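Local atomic coordinates of hypothetical protein Atu2299 (Agrobacterium tumefaciens, PDB entry 2HLY), a protein that is of unknown function but belongs to the DUF2026 family, whose placement in the peptidase CA clan suggests a papain-like fold. Residues Y37-Y50 and M161-K175. Sequence-based numbering, arbitrary orientation. Where two conformers were deposited one is given.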
# COMPACT_ATOMS: atom_id res chain seq x y z
N TYR A 37 1.63 6.70 1.41
CA TYR A 37 2.24 6.68 0.09
C TYR A 37 1.84 5.45 -0.70
O TYR A 37 1.53 5.54 -1.89
CB TYR A 37 3.77 6.73 0.19
CG TYR A 37 4.32 8.11 0.49
CD1 TYR A 37 4.53 9.02 -0.53
CD2 TYR A 37 4.63 8.48 1.79
CE1 TYR A 37 5.05 10.29 -0.27
CE2 TYR A 37 5.15 9.75 2.07
CZ TYR A 37 5.35 10.64 1.03
OH TYR A 37 5.87 11.91 1.28
N PHE A 38 1.89 4.28 -0.07
CA PHE A 38 1.49 3.07 -0.78
C PHE A 38 0.07 3.17 -1.29
O PHE A 38 -0.21 2.79 -2.41
CB PHE A 38 1.66 1.81 0.09
CG PHE A 38 3.09 1.33 0.16
CD1 PHE A 38 3.69 0.75 -0.95
CD2 PHE A 38 3.83 1.46 1.33
CE1 PHE A 38 5.02 0.32 -0.91
CE2 PHE A 38 5.16 1.02 1.39
CZ PHE A 38 5.75 0.46 0.26
N SER A 39 -0.81 3.75 -0.49
CA SER A 39 -2.23 3.79 -0.87
C SER A 39 -2.57 4.85 -1.89
O SER A 39 -3.34 4.60 -2.83
CB SER A 39 -3.09 3.94 0.37
OG SER A 39 -2.92 2.79 1.18
N THR A 40 -2.00 6.04 -1.73
CA THR A 40 -2.24 7.10 -2.73
C THR A 40 -1.51 6.86 -4.05
O THR A 40 -2.10 7.02 -5.14
CB THR A 40 -1.94 8.50 -2.21
OG1 THR A 40 -0.57 8.57 -1.81
CG2 THR A 40 -2.84 8.84 -1.01
N PHE A 41 -0.23 6.45 -3.98
CA PHE A 41 0.50 6.15 -5.23
C PHE A 41 -0.08 4.91 -5.93
O PHE A 41 -0.18 4.87 -7.17
CB PHE A 41 2.00 5.94 -4.96
CG PHE A 41 2.77 7.21 -4.67
CD1 PHE A 41 2.18 8.31 -4.06
CD2 PHE A 41 4.12 7.28 -5.02
CE1 PHE A 41 2.93 9.47 -3.79
CE2 PHE A 41 4.85 8.42 -4.75
CZ PHE A 41 4.26 9.52 -4.12
N GLY A 42 -0.45 3.89 -5.14
CA GLY A 42 -1.12 2.71 -5.70
C GLY A 42 -2.42 3.06 -6.40
O GLY A 42 -2.66 2.66 -7.55
N ALA A 43 -3.25 3.85 -5.73
CA ALA A 43 -4.51 4.32 -6.31
C ALA A 43 -4.26 5.09 -7.61
O ALA A 43 -4.97 4.89 -8.60
CB ALA A 43 -5.27 5.16 -5.32
N PHE A 44 -3.24 5.94 -7.61
CA PHE A 44 -2.93 6.73 -8.81
C PHE A 44 -2.54 5.82 -9.97
O PHE A 44 -3.00 5.99 -11.11
CB PHE A 44 -1.82 7.73 -8.50
CG PHE A 44 -1.52 8.67 -9.63
CD1 PHE A 44 -2.52 9.46 -10.21
CD2 PHE A 44 -0.21 8.80 -10.10
CE1 PHE A 44 -2.22 10.34 -11.27
CE2 PHE A 44 0.09 9.68 -11.15
CZ PHE A 44 -0.91 10.43 -11.73
N ILE A 45 -1.68 4.85 -9.69
CA ILE A 45 -1.27 3.91 -10.71
C ILE A 45 -2.48 3.12 -11.23
O ILE A 45 -2.63 2.92 -12.45
CB ILE A 45 -0.17 2.97 -10.17
CG1 ILE A 45 1.12 3.78 -9.96
CG2 ILE A 45 0.02 1.76 -11.10
CD1 ILE A 45 2.24 3.04 -9.16
N LEU A 46 -3.37 2.70 -10.33
CA LEU A 46 -4.56 1.99 -10.78
C LEU A 46 -5.45 2.86 -11.67
O LEU A 46 -5.96 2.39 -12.69
CB LEU A 46 -5.37 1.47 -9.60
CG LEU A 46 -4.68 0.36 -8.80
CD1 LEU A 46 -5.53 0.05 -7.57
CD2 LEU A 46 -4.48 -0.90 -9.66
N GLN A 47 -5.65 4.11 -11.26
CA GLN A 47 -6.43 5.05 -12.07
C GLN A 47 -5.82 5.21 -13.46
O GLN A 47 -6.53 5.14 -14.47
CB GLN A 47 -6.46 6.40 -11.38
CG GLN A 47 -7.36 6.42 -10.17
CD GLN A 47 -7.09 7.61 -9.28
OE1 GLN A 47 -6.46 8.60 -9.71
NE2 GLN A 47 -7.56 7.54 -8.05
N GLN A 48 -4.50 5.40 -13.51
CA GLN A 48 -3.81 5.75 -14.75
C GLN A 48 -3.60 4.57 -15.69
O GLN A 48 -3.67 4.74 -16.92
CB GLN A 48 -2.46 6.42 -14.44
CG GLN A 48 -2.58 7.81 -13.85
CD GLN A 48 -3.19 8.79 -14.83
OE1 GLN A 48 -2.85 8.78 -16.01
NE2 GLN A 48 -4.12 9.62 -14.36
N HIS A 49 -3.34 3.39 -15.14
CA HIS A 49 -3.03 2.19 -15.94
C HIS A 49 -4.16 1.18 -16.11
O HIS A 49 -4.14 0.40 -17.08
CB HIS A 49 -1.82 1.47 -15.36
CG HIS A 49 -0.54 2.20 -15.57
ND1 HIS A 49 0.30 1.93 -16.62
CD2 HIS A 49 0.03 3.20 -14.87
CE1 HIS A 49 1.37 2.71 -16.54
NE2 HIS A 49 1.22 3.50 -15.48
N TYR A 50 -5.12 1.18 -15.18
CA TYR A 50 -6.21 0.19 -15.18
C TYR A 50 -7.58 0.81 -15.39
O TYR A 50 -8.57 0.09 -15.59
CB TYR A 50 -6.20 -0.64 -13.88
CG TYR A 50 -5.01 -1.55 -13.76
CD1 TYR A 50 -5.12 -2.91 -14.06
CD2 TYR A 50 -3.76 -1.06 -13.36
CE1 TYR A 50 -4.03 -3.76 -13.98
CE2 TYR A 50 -2.68 -1.89 -13.26
CZ TYR A 50 -2.80 -3.25 -13.56
OH TYR A 50 -1.70 -4.07 -13.47
N MET A 161 6.82 18.02 -4.08
CA MET A 161 7.64 16.81 -4.25
C MET A 161 6.80 15.53 -4.28
O MET A 161 7.14 14.58 -4.99
CB MET A 161 8.73 16.74 -3.17
CG MET A 161 9.28 15.35 -2.89
SD MET A 161 8.44 14.58 -1.47
CE MET A 161 8.17 12.91 -2.03
N ILE A 162 5.72 15.50 -3.51
CA ILE A 162 4.85 14.32 -3.46
C ILE A 162 4.20 14.03 -4.82
O ILE A 162 4.28 12.90 -5.33
CB ILE A 162 3.78 14.44 -2.35
CG1 ILE A 162 4.49 14.56 -0.98
CG2 ILE A 162 2.84 13.24 -2.39
CD1 ILE A 162 3.56 14.74 0.21
N GLY A 163 3.58 15.05 -5.41
CA GLY A 163 3.00 14.91 -6.75
C GLY A 163 4.06 14.55 -7.78
O GLY A 163 3.82 13.75 -8.69
N ASP A 164 5.26 15.13 -7.64
CA ASP A 164 6.36 14.79 -8.54
C ASP A 164 6.70 13.30 -8.44
O ASP A 164 6.89 12.65 -9.47
CB ASP A 164 7.60 15.60 -8.22
CG ASP A 164 7.48 17.06 -8.63
OD1 ASP A 164 6.50 17.42 -9.33
OD2 ASP A 164 8.40 17.83 -8.25
N MET A 165 6.76 12.78 -7.21
CA MET A 165 7.09 11.37 -7.01
C MET A 165 5.98 10.47 -7.57
O MET A 165 6.27 9.42 -8.13
CB MET A 165 7.35 11.03 -5.54
CG MET A 165 8.68 11.53 -4.99
SD MET A 165 9.42 10.43 -3.72
CE MET A 165 8.01 9.47 -3.17
N ALA A 166 4.72 10.89 -7.42
CA ALA A 166 3.60 10.11 -7.96
C ALA A 166 3.68 10.01 -9.49
O ALA A 166 3.39 8.95 -10.09
CB ALA A 166 2.29 10.74 -7.57
N SER A 167 4.05 11.12 -10.11
CA SER A 167 4.25 11.13 -11.56
C SER A 167 5.33 10.11 -11.94
O SER A 167 5.14 9.31 -12.85
CB SER A 167 4.62 12.54 -12.04
OG SER A 167 4.91 12.55 -13.43
N VAL A 168 6.44 10.12 -11.20
CA VAL A 168 7.52 9.18 -11.48
C VAL A 168 7.02 7.74 -11.36
O VAL A 168 7.29 6.90 -12.23
CB VAL A 168 8.76 9.43 -10.58
CG1 VAL A 168 9.81 8.33 -10.78
CG2 VAL A 168 9.35 10.82 -10.87
N ALA A 169 6.26 7.48 -10.29
CA ALA A 169 5.69 6.15 -10.03
C ALA A 169 4.84 5.68 -11.20
O ALA A 169 5.01 4.55 -11.69
CB ALA A 169 4.88 6.15 -8.76
N ALA A 170 3.92 6.53 -11.66
CA ALA A 170 3.02 6.14 -12.75
C ALA A 170 3.78 5.93 -14.05
O ALA A 170 3.38 5.14 -14.90
CB ALA A 170 1.93 7.18 -12.93
N ASN A 171 4.88 6.64 -14.21
CA ASN A 171 5.65 6.53 -15.45
C ASN A 171 6.68 5.39 -15.45
O ASN A 171 7.06 4.90 -16.52
CB ASN A 171 6.23 7.88 -15.80
CG ASN A 171 5.19 8.77 -16.45
OD1 ASN A 171 4.75 8.50 -17.56
ND2 ASN A 171 4.76 9.80 -15.75
N TRP A 172 7.09 4.96 -14.25
CA TRP A 172 8.01 3.83 -14.07
C TRP A 172 7.26 2.50 -14.26
O TRP A 172 7.75 1.59 -14.95
CB TRP A 172 8.59 3.86 -12.66
CG TRP A 172 9.95 3.19 -12.51
CD1 TRP A 172 10.55 2.30 -13.38
CD2 TRP A 172 10.83 3.35 -11.40
NE1 TRP A 172 11.80 1.94 -12.87
CE2 TRP A 172 11.97 2.54 -11.65
CE3 TRP A 172 10.76 4.10 -10.22
CZ2 TRP A 172 13.06 2.49 -10.77
CZ3 TRP A 172 11.83 4.04 -9.33
CH2 TRP A 172 12.96 3.22 -9.61
N PHE A 173 6.10 2.38 -13.63
CA PHE A 173 5.31 1.16 -13.71
C PHE A 173 4.90 0.82 -15.14
O PHE A 173 4.44 1.69 -15.86
CB PHE A 173 4.05 1.27 -12.84
CG PHE A 173 3.10 0.11 -13.02
CD1 PHE A 173 3.37 -1.12 -12.42
CD2 PHE A 173 1.99 0.23 -13.85
CE1 PHE A 173 2.52 -2.20 -12.61
CE2 PHE A 173 1.13 -0.84 -14.06
CZ PHE A 173 1.39 -2.07 -13.43
N ARG A 174 5.08 -0.45 -15.52
CA ARG A 174 4.57 -1.01 -16.78
C ARG A 174 3.97 -2.36 -16.43
O ARG A 174 4.50 -3.07 -15.57
CB ARG A 174 5.69 -1.22 -17.80
CG ARG A 174 6.36 0.06 -18.25
CD ARG A 174 7.59 -0.18 -19.11
NE ARG A 174 8.25 1.11 -19.29
CZ ARG A 174 8.15 1.88 -20.37
NH1 ARG A 174 8.79 3.05 -20.40
NH2 ARG A 174 7.45 1.48 -21.42
N LYS A 175 2.88 -2.73 -17.10
CA LYS A 175 2.31 -4.06 -16.87
C LYS A 175 3.26 -5.13 -17.42
O LYS A 175 3.90 -4.94 -18.45
CB LYS A 175 0.93 -4.21 -17.50
CG LYS A 175 -0.11 -3.31 -16.88
CD LYS A 175 -1.44 -3.44 -17.58
CE LYS A 175 -2.41 -2.36 -17.16
NZ LYS A 175 -3.72 -2.53 -17.82
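His49 carries its CG anti to the carbonyl carbon (chi1 -71°), whereas Phe173 has CG anti to the backbone N (chi1 172°), and these settings swing the imidazole across to the other helix and send the Phe173 ring back toward it. They form a T-shaped pair: the CD2–CE2 edge of Phe173 points into the imidazole face, with Phe173 CD2 3.6 Å from His49 CG. The same histidine donates from NE2 to Ala170 O at 2.8 Å, a nearly straight bond that lies in the ring plane and meets a carbonyl lone pair. Edge bond and covered face together fix the rotation of the imidazole. Ile45 lays CG2 over one face of the Phe173 ring, a CH-pi contact.

Beyond the helix end, the extended chain of Lys175 runs back past Tyr50. Its CE rests over the phenol face, and NZ, 4.2 Å from the ring centroid, makes a cation-pi contact while also donating to His49 O at 3.1 Å from above the carbonyl plane.

Toward the N-terminal ends of the two segments, Phe41 is a knob in a hole made by Ile162, Met165, Ala166 and Ala169. Ala166 CB stands over its ring face, and the bent chain of Met165 brings CE to 3.7 Å from Phe41 CE2. Phe44 turns its edge to Ala166 O and touches Ala170 CB through CE2 at 3.6 Å. The small Ala166 and Ala170 let the backbones close to 5.2 Å between the CA atoms of Ile45 and Ala170. Helix 10-24 also meets this layer, through Leu24 against Tyr37 and Ile16 against Phe173. The axes of segments 37-50 and 161-172 cross at -48°, a helix-helix packing with one knob-into-hole contact, Phe41. Helix 31-50 in turn lies on the four-stranded antiparallel sheet, where Leu46 touches strands 54-58 and 89-94, a helix-against-sheet core consistent with a papain-like fold.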